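PDB 3I4G: SusD-like carbohydrate binding protein BF1063 from Bacteroides fragilis NCTC 9343, which probably binds carbohydrate at the outer membrane and helps capture glycans for uptake. Local coordinates for residues A[46-51]-A[126-131]; A[74-79]-A[83-88]; A[269-274]-A[370-375]; A[305-308]-A[312-315]. One frame throughout, in Å; residues are numbered along the deposited sequence. Where two conformers were deposited one is given.

Contact 1. Residues A[46-51]-A[126-131]; sequences DWWSYH and RFLRAT
Trp48 pushes the six-membered end of its indole against helix 116-139, where Thr131 and Leu128 receive it. CH2 of Trp48 comes 3.4 Å from OG1 of Thr131, and CZ2 lies 3.7 Å from CG2 of the same threonine. That methyl and CD2 of Leu128 both meet the indole at its edge, in plane. The leucine methyl is 4.0 Å from CZ3 of Trp48. CE2 of Phe127 is a looser neighbour, and the phenyl face carries CG2 of Thr131. The hydroxyl of Thr131 donates to the carbonyl O of Leu128 one turn earlier, at 2.8 Å from OG1 to O. This bond directs the polar end of the threonine along its own helix. Trp48 itself is set by a type I turn from Asp46 to Ser49. In one of two conformers, OD2 of Asp46 accepts from the backbone N of Trp48 in an Asx turn, at 2.9 Å and 151°, so this hold is doubtful. The indole NE1 is bound by Tyr135 OH, further along helix 116-139. The contact is fully buried. It joins the loop before helix 50-54 to helix 116-139, while Phe203 of helix 197-211 packs on Trp48 and Thr131.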
loop_
_atom_site.group_PDB
_atom_site.type_symbol
_atom_site.label_atom_id
_atom_site.label_comp_id
_atom_site.label_asym_id
_atom_site.label_seq_id
_atom_site.Cartn_x
_atom_site.Cartn_y
_atom_site.Cartn_z
ATOM N N ASP A 46 4.931 -7.176 -8.622
ATOM C CA ASP A 46 5.912 -6.393 -7.885
ATOM C C ASP A 46 5.297 -5.945 -6.588
ATOM O O ASP A 46 4.084 -5.878 -6.498
ATOM C CB ASP A 46 6.310 -5.137 -8.652
ATOM C CG ASP A 46 7.507 -4.480 -8.048
ATOM O OD1 ASP A 46 8.561 -5.143 -8.087
ATOM O OD2 ASP A 46 7.410 -3.354 -7.508
ATOM N N TRP A 47 6.111 -5.602 -5.588
ATOM C CA TRP A 47 5.583 -5.012 -4.379
ATOM C C TRP A 47 4.805 -3.731 -4.665
ATOM O O TRP A 47 3.985 -3.325 -3.833
ATOM C CB TRP A 47 6.724 -4.681 -3.404
ATOM C CG TRP A 47 7.497 -5.910 -3.007
ATOM C CD1 TRP A 47 8.716 -6.300 -3.475
ATOM C CD2 TRP A 47 7.057 -6.950 -2.123
ATOM N NE1 TRP A 47 9.072 -7.518 -2.912
ATOM C CE2 TRP A 47 8.071 -7.916 -2.070
ATOM C CE3 TRP A 47 5.935 -7.108 -1.302
ATOM C CZ2 TRP A 47 7.971 -9.044 -1.271
ATOM C CZ3 TRP A 47 5.866 -8.230 -0.482
ATOM C CH2 TRP A 47 6.861 -9.179 -0.499
ATOM N N TRP A 48 5.050 -3.078 -5.800
ATOM C CA TRP A 48 4.402 -1.813 -6.124
ATOM C C TRP A 48 3.371 -1.916 -7.230
ATOM O O TRP A 48 2.822 -0.904 -7.623
ATOM C CB TRP A 48 5.435 -0.756 -6.513
ATOM C CG TRP A 48 6.458 -0.529 -5.437
ATOM C CD1 TRP A 48 6.247 -0.539 -4.096
ATOM C CD2 TRP A 48 7.862 -0.243 -5.611
ATOM N NE1 TRP A 48 7.412 -0.275 -3.433
ATOM C CE2 TRP A 48 8.420 -0.108 -4.336
ATOM C CE3 TRP A 48 8.686 -0.121 -6.714
ATOM C CZ2 TRP A 48 9.759 0.149 -4.136
ATOM C CZ3 TRP A 48 10.019 0.134 -6.520
ATOM C CH2 TRP A 48 10.555 0.243 -5.249
ATOM N N SER A 49 3.117 -3.115 -7.752
ATOM C CA SER A 49 2.087 -3.282 -8.778
ATOM C C SER A 49 0.707 -3.154 -8.135
ATOM O O SER A 49 0.572 -3.139 -6.898
ATOM C CB SER A 49 2.218 -4.615 -9.500
ATOM O OG SER A 49 1.749 -5.713 -8.721
ATOM N N TYR A 50 -0.340 -3.035 -8.924
ATOM C CA TYR A 50 -1.642 -2.791 -8.274
ATOM C C TYR A 50 -2.065 -3.972 -7.412
ATOM O O TYR A 50 -2.647 -3.779 -6.349
ATOM C CB TYR A 50 -2.740 -2.334 -9.260
ATOM C CG TYR A 50 -3.352 -3.330 -10.199
ATOM C CD1 TYR A 50 -4.286 -4.236 -9.737
ATOM C CD2 TYR A 50 -3.047 -3.365 -11.544
ATOM C CE1 TYR A 50 -4.892 -5.115 -10.578
ATOM C CE2 TYR A 50 -3.665 -4.277 -12.385
ATOM C CZ TYR A 50 -4.575 -5.124 -11.910
ATOM O OH TYR A 50 -5.156 -6.010 -12.804
ATOM N N HIS A 51 -1.835 -5.191 -7.868
ATOM C CA HIS A 51 -2.164 -6.359 -7.060
ATOM C C HIS A 51 -1.124 -6.567 -5.962
ATOM O O HIS A 51 -1.456 -7.057 -4.865
ATOM C CB HIS A 51 -2.302 -7.609 -7.934
ATOM C CG HIS A 51 -3.029 -8.761 -7.297
ATOM N ND1 HIS A 51 -2.832 -9.191 -6.005
ATOM C CD2 HIS A 51 -3.907 -9.618 -7.845
ATOM C CE1 HIS A 51 -3.591 -10.256 -5.779
ATOM N NE2 HIS A 51 -4.255 -10.539 -6.887
ATOM N N ARG A 126 21.083 0.501 -6.055
ATOM C CA ARG A 126 21.134 0.107 -4.643
ATOM C C ARG A 126 19.799 0.353 -3.936
ATOM O O ARG A 126 19.365 -0.452 -3.127
ATOM C CB ARG A 126 22.281 0.809 -3.907
ATOM C CG ARG A 126 23.662 0.352 -4.397
ATOM C CD ARG A 126 24.752 1.159 -3.745
ATOM N NE ARG A 126 24.985 0.740 -2.381
ATOM C CZ ARG A 126 25.924 1.269 -1.601
ATOM N NH1 ARG A 126 26.646 2.296 -2.020
ATOM N NH2 ARG A 126 26.126 0.787 -0.389
ATOM N N PHE A 127 19.166 1.474 -4.240
ATOM C CA PHE A 127 17.849 1.754 -3.676
ATOM C C PHE A 127 16.872 0.672 -4.059
ATOM O O PHE A 127 16.189 0.113 -3.217
ATOM C CB PHE A 127 17.337 3.107 -4.166
ATOM C CG PHE A 127 15.864 3.328 -3.898
ATOM C CD1 PHE A 127 15.425 3.678 -2.632
ATOM C CD2 PHE A 127 14.933 3.179 -4.911
ATOM C CE1 PHE A 127 14.072 3.876 -2.382
ATOM C CE2 PHE A 127 13.579 3.388 -4.645
ATOM C CZ PHE A 127 13.162 3.731 -3.371
ATOM N N LEU A 128 16.801 0.367 -5.346
ATOM C CA LEU A 128 15.866 -0.638 -5.840
ATOM C C LEU A 128 16.144 -2.011 -5.230
ATOM O O LEU A 128 15.209 -2.683 -4.788
ATOM C CB LEU A 128 15.890 -0.695 -7.367
ATOM C CG LEU A 128 15.309 0.528 -8.054
ATOM C CD1 LEU A 128 15.626 0.504 -9.545
ATOM C CD2 LEU A 128 13.758 0.661 -7.827
ATOM N N ARG A 129 17.407 -2.423 -5.159
ATOM C CA ARG A 129 17.734 -3.702 -4.557
ATOM C C ARG A 129 17.335 -3.725 -3.087
ATOM O O ARG A 129 16.757 -4.709 -2.584
ATOM C CB ARG A 129 19.240 -3.972 -4.713
ATOM C CG ARG A 129 19.680 -5.262 -4.035
ATOM C CD ARG A 129 21.170 -5.554 -4.247
ATOM N NE ARG A 129 22.031 -4.567 -3.619
ATOM C CZ ARG A 129 23.359 -4.655 -3.592
ATOM N NH1 ARG A 129 23.980 -5.674 -4.151
ATOM N NH2 ARG A 129 24.062 -3.729 -2.982
ATOM N N ALA A 130 17.639 -2.658 -2.374
ATOM C CA ALA A 130 17.312 -2.609 -0.963
ATOM C C ALA A 130 15.810 -2.630 -0.678
ATOM O O ALA A 130 15.397 -3.238 0.318
ATOM C CB ALA A 130 17.947 -1.407 -0.296
ATOM N N THR A 131 15.010 -2.025 -1.548
ATOM C CA THR A 131 13.576 -2.108 -1.348
ATOM C C THR A 131 13.113 -3.556 -1.399
ATOM O O THR A 131 12.223 -3.930 -0.659
ATOM C CB THR A 131 12.715 -1.289 -2.326
ATOM O OG1 THR A 131 12.858 -1.769 -3.669
ATOM C CG2 THR A 131 12.982 0.206 -2.230
#

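Contact 2. Residues A[74-79]-A[83-88]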
loop_
_atom_site.group_PDB
_atom_site.type_symbol
_atom_site.label_atom_id
_atom_site.label_comp_id
_atom_site.label_asym_id
_atom_site.label_seq_id
_atom_site.Cartn_x
_atom_site.Cartn_y
_atom_site.Cartn_z
ATOM N N PHE A 74 -6.178 -14.152 -0.268
ATOM C CA PHE A 74 -6.833 -13.888 1.014
ATOM C C PHE A 74 -6.305 -14.796 2.122
ATOM O O PHE A 74 -6.166 -14.379 3.290
ATOM C CB PHE A 74 -8.355 -14.040 0.833
ATOM C CG PHE A 74 -9.135 -13.833 2.088
ATOM C CD1 PHE A 74 -9.517 -12.547 2.496
ATOM C CD2 PHE A 74 -9.502 -14.904 2.867
ATOM C CE1 PHE A 74 -10.262 -12.363 3.669
ATOM C CE2 PHE A 74 -10.271 -14.709 3.997
ATOM C CZ PHE A 74 -10.644 -13.445 4.380
ATOM N N LYS A 75 -5.929 -16.018 1.771
ATOM C CA LYS A 75 -5.429 -16.958 2.749
ATOM C C LYS A 75 -4.091 -16.536 3.362
ATOM O O LYS A 75 -3.729 -17.076 4.394
ATOM C CB LYS A 75 -5.307 -18.357 2.160
ATOM C CG LYS A 75 -6.623 -18.992 1.874
ATOM C CD LYS A 75 -6.385 -20.435 1.420
ATOM C CE LYS A 75 -7.653 -21.132 1.051
ATOM N NZ LYS A 75 -7.428 -22.574 0.714
ATOM N N ILE A 76 -3.365 -15.592 2.770
ATOM C CA ILE A 76 -2.098 -15.145 3.335
ATOM C C ILE A 76 -2.279 -14.720 4.776
ATOM O O ILE A 76 -1.403 -15.016 5.611
ATOM C CB ILE A 76 -1.508 -13.997 2.499
ATOM C CG1 ILE A 76 -0.970 -14.590 1.189
ATOM C CG2 ILE A 76 -0.397 -13.298 3.277
ATOM C CD1 ILE A 76 -0.547 -13.575 0.167
ATOM N N SER A 77 -3.372 -14.024 5.117
ATOM C CA SER A 77 -3.561 -13.559 6.494
ATOM C C SER A 77 -4.846 -14.030 7.155
ATOM O O SER A 77 -5.216 -13.494 8.208
ATOM C CB SER A 77 -3.494 -12.036 6.538
ATOM O OG SER A 77 -4.537 -11.483 5.802
ATOM N N SER A 78 -5.511 -15.048 6.619
ATOM C CA SER A 78 -6.753 -15.534 7.243
ATOM C C SER A 78 -6.581 -16.712 8.185
ATOM O O SER A 78 -7.568 -17.141 8.796
ATOM C CB SER A 78 -7.738 -15.937 6.169
ATOM O OG SER A 78 -7.294 -17.134 5.521
ATOM N N GLY A 79 -5.374 -17.232 8.299
ATOM C CA GLY A 79 -5.100 -18.409 9.116
ATOM C C GLY A 79 -4.867 -19.668 8.288
ATOM O O GLY A 79 -4.659 -20.727 8.845
ATOM N N ALA A 83 2.919 -23.218 2.605
ATOM C CA ALA A 83 4.107 -22.883 1.847
ATOM C C ALA A 83 3.987 -23.021 0.353
ATOM O O ALA A 83 4.808 -22.431 -0.358
ATOM C CB ALA A 83 5.340 -23.676 2.370
ATOM N N ASP A 84 2.978 -23.745 -0.131
ATOM C CA ASP A 84 2.749 -23.894 -1.564
ATOM C C ASP A 84 1.873 -22.780 -2.155
ATOM O O ASP A 84 1.449 -22.856 -3.319
ATOM C CB ASP A 84 2.131 -25.259 -1.887
ATOM C CG ASP A 84 0.805 -25.467 -1.241
ATOM O OD1 ASP A 84 0.349 -24.581 -0.455
ATOM O OD2 ASP A 84 0.173 -26.508 -1.547
ATOM N N ASN A 85 1.635 -21.713 -1.403
ATOM C CA ASN A 85 0.795 -20.610 -1.863
ATOM C C ASN A 85 1.395 -19.919 -3.096
ATOM O O ASN A 85 2.584 -19.538 -3.074
ATOM C CB ASN A 85 0.575 -19.670 -0.654
ATOM C CG ASN A 85 -0.343 -18.511 -0.953
ATOM O OD1 ASN A 85 0.007 -17.590 -1.693
ATOM N ND2 ASN A 85 -1.522 -18.536 -0.336
ATOM N N ALA A 86 0.590 -19.734 -4.150
ATOM C CA ALA A 86 1.094 -19.157 -5.393
ATOM C C ALA A 86 1.436 -17.687 -5.258
ATOM O O ALA A 86 2.325 -17.200 -5.953
ATOM C CB ALA A 86 0.060 -19.320 -6.491
ATOM N N PHE A 87 0.763 -16.964 -4.376
ATOM C CA PHE A 87 0.976 -15.523 -4.248
ATOM C C PHE A 87 2.270 -15.250 -3.521
ATOM O O PHE A 87 3.006 -14.364 -3.941
ATOM C CB PHE A 87 -0.236 -14.862 -3.582
ATOM C CG PHE A 87 -1.486 -14.959 -4.426
ATOM C CD1 PHE A 87 -2.262 -16.082 -4.408
ATOM C CD2 PHE A 87 -1.852 -13.922 -5.276
ATOM C CE1 PHE A 87 -3.399 -16.176 -5.210
ATOM C CE2 PHE A 87 -2.983 -14.014 -6.069
ATOM C CZ PHE A 87 -3.762 -15.111 -6.027
ATOM N N ILE A 88 2.568 -15.988 -2.461
ATOM C CA ILE A 88 3.841 -15.750 -1.775
ATOM C C ILE A 88 4.976 -16.140 -2.725
ATOM O O ILE A 88 6.054 -15.527 -2.696
ATOM C CB ILE A 88 3.988 -16.419 -0.388
ATOM C CG1 ILE A 88 4.121 -17.935 -0.470
ATOM C CG2 ILE A 88 2.820 -15.959 0.516
ATOM C CD1 ILE A 88 4.309 -18.649 0.909
#
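The flat groups beside Ile76 are the carboxamide of Asn85 and the ring of Phe87. Two backbone donors reach OD1 of Asn85 from opposite faces of the amide plane: Ile88 N at 3.1 Å and Phe87 N at 2.9 Å. The first bond is the straighter, 156° against 131°. OD1 also sits at the edge of the Phe87 ring, in its plane. The ring itself meets Phe73. On the other branch of the amide, ND2 of Asn85 lies 4.3 Å from CG1 of Ile76 and donates to the carbonyl O of Pro72.

Ile76 makes the apolar part of the contact. Its CD1 crosses over CB of Phe87 at 4.0 Å, the two side chains at about a right angle. Its CG1 lies 4.1 Å from CG2 of Ile88, and these two isoleucines run past each other in opposite directions. A CG1 set between backbone N and carbonyl carbon (chi1 70°) places CG2 of Ile88 on this side.

Asn85 is thus the N-cap of helix 86-109. Its bonds cap Phe87 N and Ile88 N and tie the helix to Pro72, which starts helix 72-78. Between the segments themselves the contact is van der Waals.

Contact 3. Residues A[269-274]-A[370-375]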
loop_
_atom_site.group_PDB
_atom_site.type_symbol
_atom_site.label_atom_id
_atom_site.label_comp_id
_atom_site.label_asym_id
_atom_site.label_seq_id
_atom_site.Cartn_x
_atom_site.Cartn_y
_atom_site.Cartn_z
ATOM N N HIS A 269 -10.102 -4.216 -13.191
ATOM C CA HIS A 269 -10.250 -5.038 -12.023
ATOM C C HIS A 269 -11.098 -4.465 -10.921
ATOM O O HIS A 269 -11.800 -5.236 -10.258
ATOM C CB HIS A 269 -8.876 -5.410 -11.397
ATOM C CG HIS A 269 -8.572 -6.870 -11.506
ATOM N ND1 HIS A 269 -7.326 -7.353 -11.845
ATOM C CD2 HIS A 269 -9.362 -7.948 -11.298
ATOM C CE1 HIS A 269 -7.381 -8.679 -11.872
ATOM N NE2 HIS A 269 -8.603 -9.066 -11.543
ATOM N N ALA A 270 -11.042 -3.157 -10.726
ATOM C CA ALA A 270 -11.610 -2.555 -9.508
ATOM C C ALA A 270 -12.763 -1.578 -9.693
ATOM O O ALA A 270 -13.324 -1.137 -8.698
ATOM C CB ALA A 270 -10.515 -1.886 -8.682
ATOM N N LEU A 271 -13.082 -1.200 -10.931
ATOM C CA LEU A 271 -14.328 -0.500 -11.181
ATOM C C LEU A 271 -15.482 -1.485 -10.989
ATOM O O LEU A 271 -15.305 -2.712 -11.006
ATOM C CB LEU A 271 -14.383 0.083 -12.604
ATOM C CG LEU A 271 -13.392 1.203 -12.854
ATOM C CD1 LEU A 271 -13.424 1.675 -14.334
ATOM C CD2 LEU A 271 -13.599 2.444 -11.930
ATOM N N SER A 272 -16.706 -0.958 -10.839
ATOM C CA SER A 272 -17.880 -1.804 -10.727
ATOM C C SER A 272 -18.465 -2.062 -12.120
ATOM O O SER A 272 -18.053 -1.448 -13.122
ATOM C CB SER A 272 -18.909 -1.192 -9.768
ATOM O OG SER A 272 -19.622 -0.147 -10.383
ATOM N N ALA A 273 -19.427 -2.961 -12.195
ATOM C CA ALA A 273 -19.974 -3.366 -13.490
ATOM C C ALA A 273 -20.517 -2.221 -14.313
ATOM O O ALA A 273 -20.362 -2.228 -15.527
ATOM C CB ALA A 273 -21.062 -4.425 -13.268
ATOM N N LYS A 274 -21.155 -1.249 -13.685
ATOM C CA LYS A 274 -21.744 -0.121 -14.449
ATOM C C LYS A 274 -20.686 0.662 -15.199
ATOM O O LYS A 274 -21.004 1.351 -16.185
ATOM C CB LYS A 274 -22.547 0.808 -13.529
ATOM C CG LYS A 274 -21.709 1.727 -12.648
ATOM C CD LYS A 274 -22.584 2.496 -11.636
ATOM C CE LYS A 274 -21.802 3.510 -10.877
ATOM N NZ LYS A 274 -21.159 4.568 -11.752
ATOM N N THR A 370 -12.382 12.187 -16.233
ATOM C CA THR A 370 -11.581 11.978 -17.443
ATOM C C THR A 370 -11.872 10.602 -18.048
ATOM O O THR A 370 -11.758 9.589 -17.354
ATOM C CB THR A 370 -10.106 12.112 -17.097
ATOM O OG1 THR A 370 -9.876 13.378 -16.477
ATOM C CG2 THR A 370 -9.254 12.033 -18.337
ATOM N N PRO A 371 -12.266 10.527 -19.312
ATOM C CA PRO A 371 -12.522 9.216 -19.899
ATOM C C PRO A 371 -11.316 8.295 -19.859
ATOM O O PRO A 371 -10.163 8.763 -19.828
ATOM C CB PRO A 371 -12.861 9.539 -21.368
ATOM C CG PRO A 371 -13.353 10.964 -21.296
ATOM C CD PRO A 371 -12.571 11.622 -20.257
ATOM N N ILE A 372 -11.597 7.003 -19.841
ATOM C CA ILE A 372 -10.570 5.968 -19.903
ATOM C C ILE A 372 -10.782 5.263 -21.215
ATOM O O ILE A 372 -11.826 4.653 -21.431
ATOM C CB ILE A 372 -10.712 4.965 -18.750
ATOM C CG1 ILE A 372 -10.511 5.649 -17.391
ATOM C CG2 ILE A 372 -9.684 3.839 -18.912
ATOM C CD1 ILE A 372 -10.870 4.777 -16.120
ATOM N N ASN A 373 -9.792 5.316 -22.104
ATOM C CA ASN A 373 -9.982 4.697 -23.388
ATOM C C ASN A 373 -10.052 3.177 -23.308
ATOM O O ASN A 373 -10.838 2.544 -24.012
ATOM C CB ASN A 373 -8.863 5.132 -24.348
ATOM C CG ASN A 373 -9.111 4.678 -25.767
ATOM O OD1 ASN A 373 -10.137 4.973 -26.361
ATOM N ND2 ASN A 373 -8.170 3.916 -26.302
ATOM N N ASP A 374 -9.218 2.581 -22.455
ATOM C CA ASP A 374 -9.162 1.132 -22.302
ATOM C C ASP A 374 -8.950 0.823 -20.829
ATOM O O ASP A 374 -7.853 1.036 -20.288
ATOM C CB ASP A 374 -8.036 0.540 -23.161
ATOM C CG ASP A 374 -7.990 -0.965 -23.132
ATOM O OD1 ASP A 374 -8.691 -1.602 -22.339
ATOM O OD2 ASP A 374 -7.215 -1.540 -23.956
ATOM N N VAL A 375 -9.990 0.277 -20.197
ATOM C CA VAL A 375 -9.895 -0.048 -18.764
ATOM C C VAL A 375 -8.852 -1.123 -18.461
ATOM O O VAL A 375 -8.453 -1.245 -17.296
ATOM C CB VAL A 375 -11.245 -0.437 -18.138
ATOM C CG1 VAL A 375 -12.175 0.783 -18.166
ATOM C CG2 VAL A 375 -11.877 -1.668 -18.802
#
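Leu271 carries CG beside its backbone N (chi1 -67°), and an extended second torsion sends CD1 outward to the loop that holds Val375 and Ile372. Val375 has CG1 anti to its carbonyl carbon (chi1 -66°), which turns that methyl to the leucine. CD1 of Leu271 and CG1 of Val375 come within 4.1 Å, and the two side chains run at a slant to each other. The same CD1 meets CD1 of Ile372 methyl to methyl at 4.4 Å. A single leucine methyl therefore touches both partners, and the contact is purely van der Waals. It is small. Leu271 is buried, whereas Ile372 and Val375 remain partly exposed.

Leu271 is the first residue to leave helical geometry after helix 266-270. The contact thus joins the end of that short helix to the irregular connection between strands 360-362 and 380-386, within the SusD-family part of the chain. Backbone hydrogen bonds support the two sides: Val375 pairs with Gln268 of the helix, and Leu271 with Ser279. The side chain of Val375 also packs on Pro267 and Gln268.

Two residues before Leu271, the CB of His269 points away from the 370-375 loop. Its ring makes an edge-to-face contact with Trp278, and its NE2 hydrogen-bonds a sulfonate oxygen of a HEPES molecule, probably from the crystallisation liquor.

Contact 4. Residues A[305-308]-A[312-315]; sequences RYDP and GKDR
Arg305 and Asp314 meet through the aliphatic part of the arginine. OD2 of Asp314 lies 3.2 Å from CD of Arg305 and nearly as close to CG. The charged groups stay beyond salt-bridge distance, with guanidinium and carboxylate planes 76° apart. Water 1 joins them instead. It accepts from NH1 of Arg305 at 2.9 Å, in the plane of the guanidinium and at its edge, and donates to OD1 of Asp314 at 2.8 Å. The stronger partners of Arg305 lie outside the contact. NE is bridged to Asp303, NH1 to Asp295, and NH2 is bonded to Thr297.

Both segments belong to the surface loop between helix 285-288 and helix 317-322. The second is a type II beta turn from Gly312 to Arg315, closed by Arg315 N donating to Gly312 O. Asp314 takes the third position, with positive phi (66°). The carbonyl O of Lys313 points from this turn to the first segment and is served by water. Water 3 lies 3.1 Å from Lys313 O, to which it can donate, and accepts from the backbone N of Asp307 at 3.0 Å. Water 2 sits between the same oxygen and the carbonyl O of Arg305, but its link to Lys313 O is too short to trust. Both waters have more acceptors around them than protons.

Asp307 and Lys313 are joined in a similar way. Water 4 donates to OD2 of Asp307 at 2.7 Å and accepts from NZ of Lys313 at 3.1 Å. The lysine is fully extended, which carries NZ out to that water. OD1 of Asp307 is held separately by Ser309 OG.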
loop_
_atom_site.group_PDB
_atom_site.type_symbol
_atom_site.label_atom_id
_atom_site.label_comp_id
_atom_site.label_asym_id
_atom_site.label_seq_id
_atom_site.Cartn_x
_atom_site.Cartn_y
_atom_site.Cartn_z
ATOM N N ARG A 305 -26.267 11.576 14.021
ATOM C CA ARG A 305 -25.659 12.024 12.766
ATOM C C ARG A 305 -25.498 10.888 11.746
ATOM O O ARG A 305 -25.293 11.160 10.557
ATOM C CB ARG A 305 -24.294 12.659 13.014
ATOM C CG ARG A 305 -24.400 13.995 13.726
ATOM C CD ARG A 305 -23.075 14.477 14.176
ATOM N NE ARG A 305 -22.602 13.691 15.300
ATOM C CZ ARG A 305 -21.449 13.916 15.894
ATOM N NH1 ARG A 305 -20.662 14.855 15.438
ATOM N NH2 ARG A 305 -21.083 13.190 16.930
ATOM N N TYR A 306 -25.529 9.622 12.190
ATOM C CA TYR A 306 -25.484 8.496 11.255
ATOM C C TYR A 306 -26.731 8.488 10.378
ATOM O O TYR A 306 -27.866 8.441 10.884
ATOM C CB TYR A 306 -25.353 7.173 11.987
ATOM C CG TYR A 306 -25.625 5.970 11.124
ATOM C CD1 TYR A 306 -24.864 5.746 10.008
ATOM C CD2 TYR A 306 -26.628 5.064 11.425
ATOM C CE1 TYR A 306 -25.108 4.628 9.174
ATOM C CE2 TYR A 306 -26.876 3.952 10.615
ATOM C CZ TYR A 306 -26.104 3.748 9.488
ATOM O OH TYR A 306 -26.383 2.604 8.753
ATOM N N ASP A 307 -26.510 8.528 9.068
ATOM C CA ASP A 307 -27.603 8.552 8.100
ATOM C C ASP A 307 -27.444 7.387 7.157
ATOM O O ASP A 307 -26.581 7.441 6.269
ATOM C CB ASP A 307 -27.576 9.846 7.291
ATOM C CG ASP A 307 -28.827 10.037 6.442
ATOM O OD1 ASP A 307 -29.519 9.045 6.157
ATOM O OD2 ASP A 307 -29.115 11.205 6.088
ATOM N N PRO A 308 -28.252 6.325 7.319
ATOM C CA PRO A 308 -28.150 5.167 6.428
ATOM C C PRO A 308 -28.468 5.487 4.970
ATOM O O PRO A 308 -28.069 4.709 4.120
ATOM C CB PRO A 308 -29.166 4.153 6.997
ATOM C CG PRO A 308 -29.920 4.833 7.946
ATOM C CD PRO A 308 -29.270 6.104 8.366
ATOM N N GLY A 312 -21.700 8.762 3.792
ATOM C CA GLY A 312 -20.564 9.662 4.011
ATOM C C GLY A 312 -20.915 11.012 4.601
ATOM O O GLY A 312 -20.027 11.820 4.883
ATOM N N LYS A 313 -22.194 11.253 4.821
ATOM C CA LYS A 313 -22.641 12.558 5.295
ATOM C C LYS A 313 -22.218 12.815 6.738
ATOM O O LYS A 313 -22.375 11.955 7.613
ATOM C CB LYS A 313 -24.164 12.663 5.178
ATOM C CG LYS A 313 -24.727 14.028 5.648
ATOM C CD LYS A 313 -26.224 14.125 5.468
ATOM C CE LYS A 313 -26.741 15.486 5.982
ATOM N NZ LYS A 313 -28.216 15.527 5.886
ATOM N N ASP A 314 -21.675 14.011 6.964
ATOM C CA ASP A 314 -21.229 14.448 8.297
ATOM C C ASP A 314 -20.036 13.608 8.782
ATOM O O ASP A 314 -19.761 13.517 9.971
ATOM C CB ASP A 314 -22.369 14.440 9.330
ATOM C CG ASP A 314 -22.187 15.486 10.423
ATOM O OD1 ASP A 314 -21.121 16.133 10.479
ATOM O OD2 ASP A 314 -23.158 15.692 11.203
ATOM N N ARG A 315 -19.293 13.029 7.833
ATOM C CA ARG A 315 -18.092 12.285 8.134
ATOM C C ARG A 315 -16.879 12.940 7.514
ATOM O O ARG A 315 -16.977 13.699 6.560
ATOM C CB ARG A 315 -18.173 10.840 7.598
ATOM C CG ARG A 315 -19.365 10.027 8.116
ATOM C CD ARG A 315 -19.277 9.673 9.610
ATOM N NE ARG A 315 -18.234 8.680 9.898
ATOM C CZ ARG A 315 -18.309 7.397 9.592
ATOM N NH1 ARG A 315 -19.364 6.908 8.957
ATOM N NH2 ARG A 315 -17.301 6.599 9.880
HETATM O O HOH W 1 -20.082 16.423 13.057
HETATM O O HOH W 2 -22.769 10.770 9.827
HETATM O O HOH W 3 -24.060 9.348 7.571
HETATM O O HOH W 4 -28.693 13.192 7.892
#

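Contacts 1, 2 and 3 form a chain of neighbours. Contact 1 touches contact 2 where NE2 of His51 packs 3.8 Å from CE2 of Phe87, and it touches contact 3 where OH of Tyr50 lies 2.7 Å from ND1 of His269, a probable hydrogen bond. Tyr50 and His51 thus link the other two contacts, whose nearest atoms are about 9 Å apart. The buffer molecule at His269 lies at this junction and may mark a pocket. Contact 2 is nested in the loop closed by contact 1. Contact 4 is nested in that of contact 3, yet their centres are about 28 Å apart. It lies on the surface, across the chain's centre from contact 1.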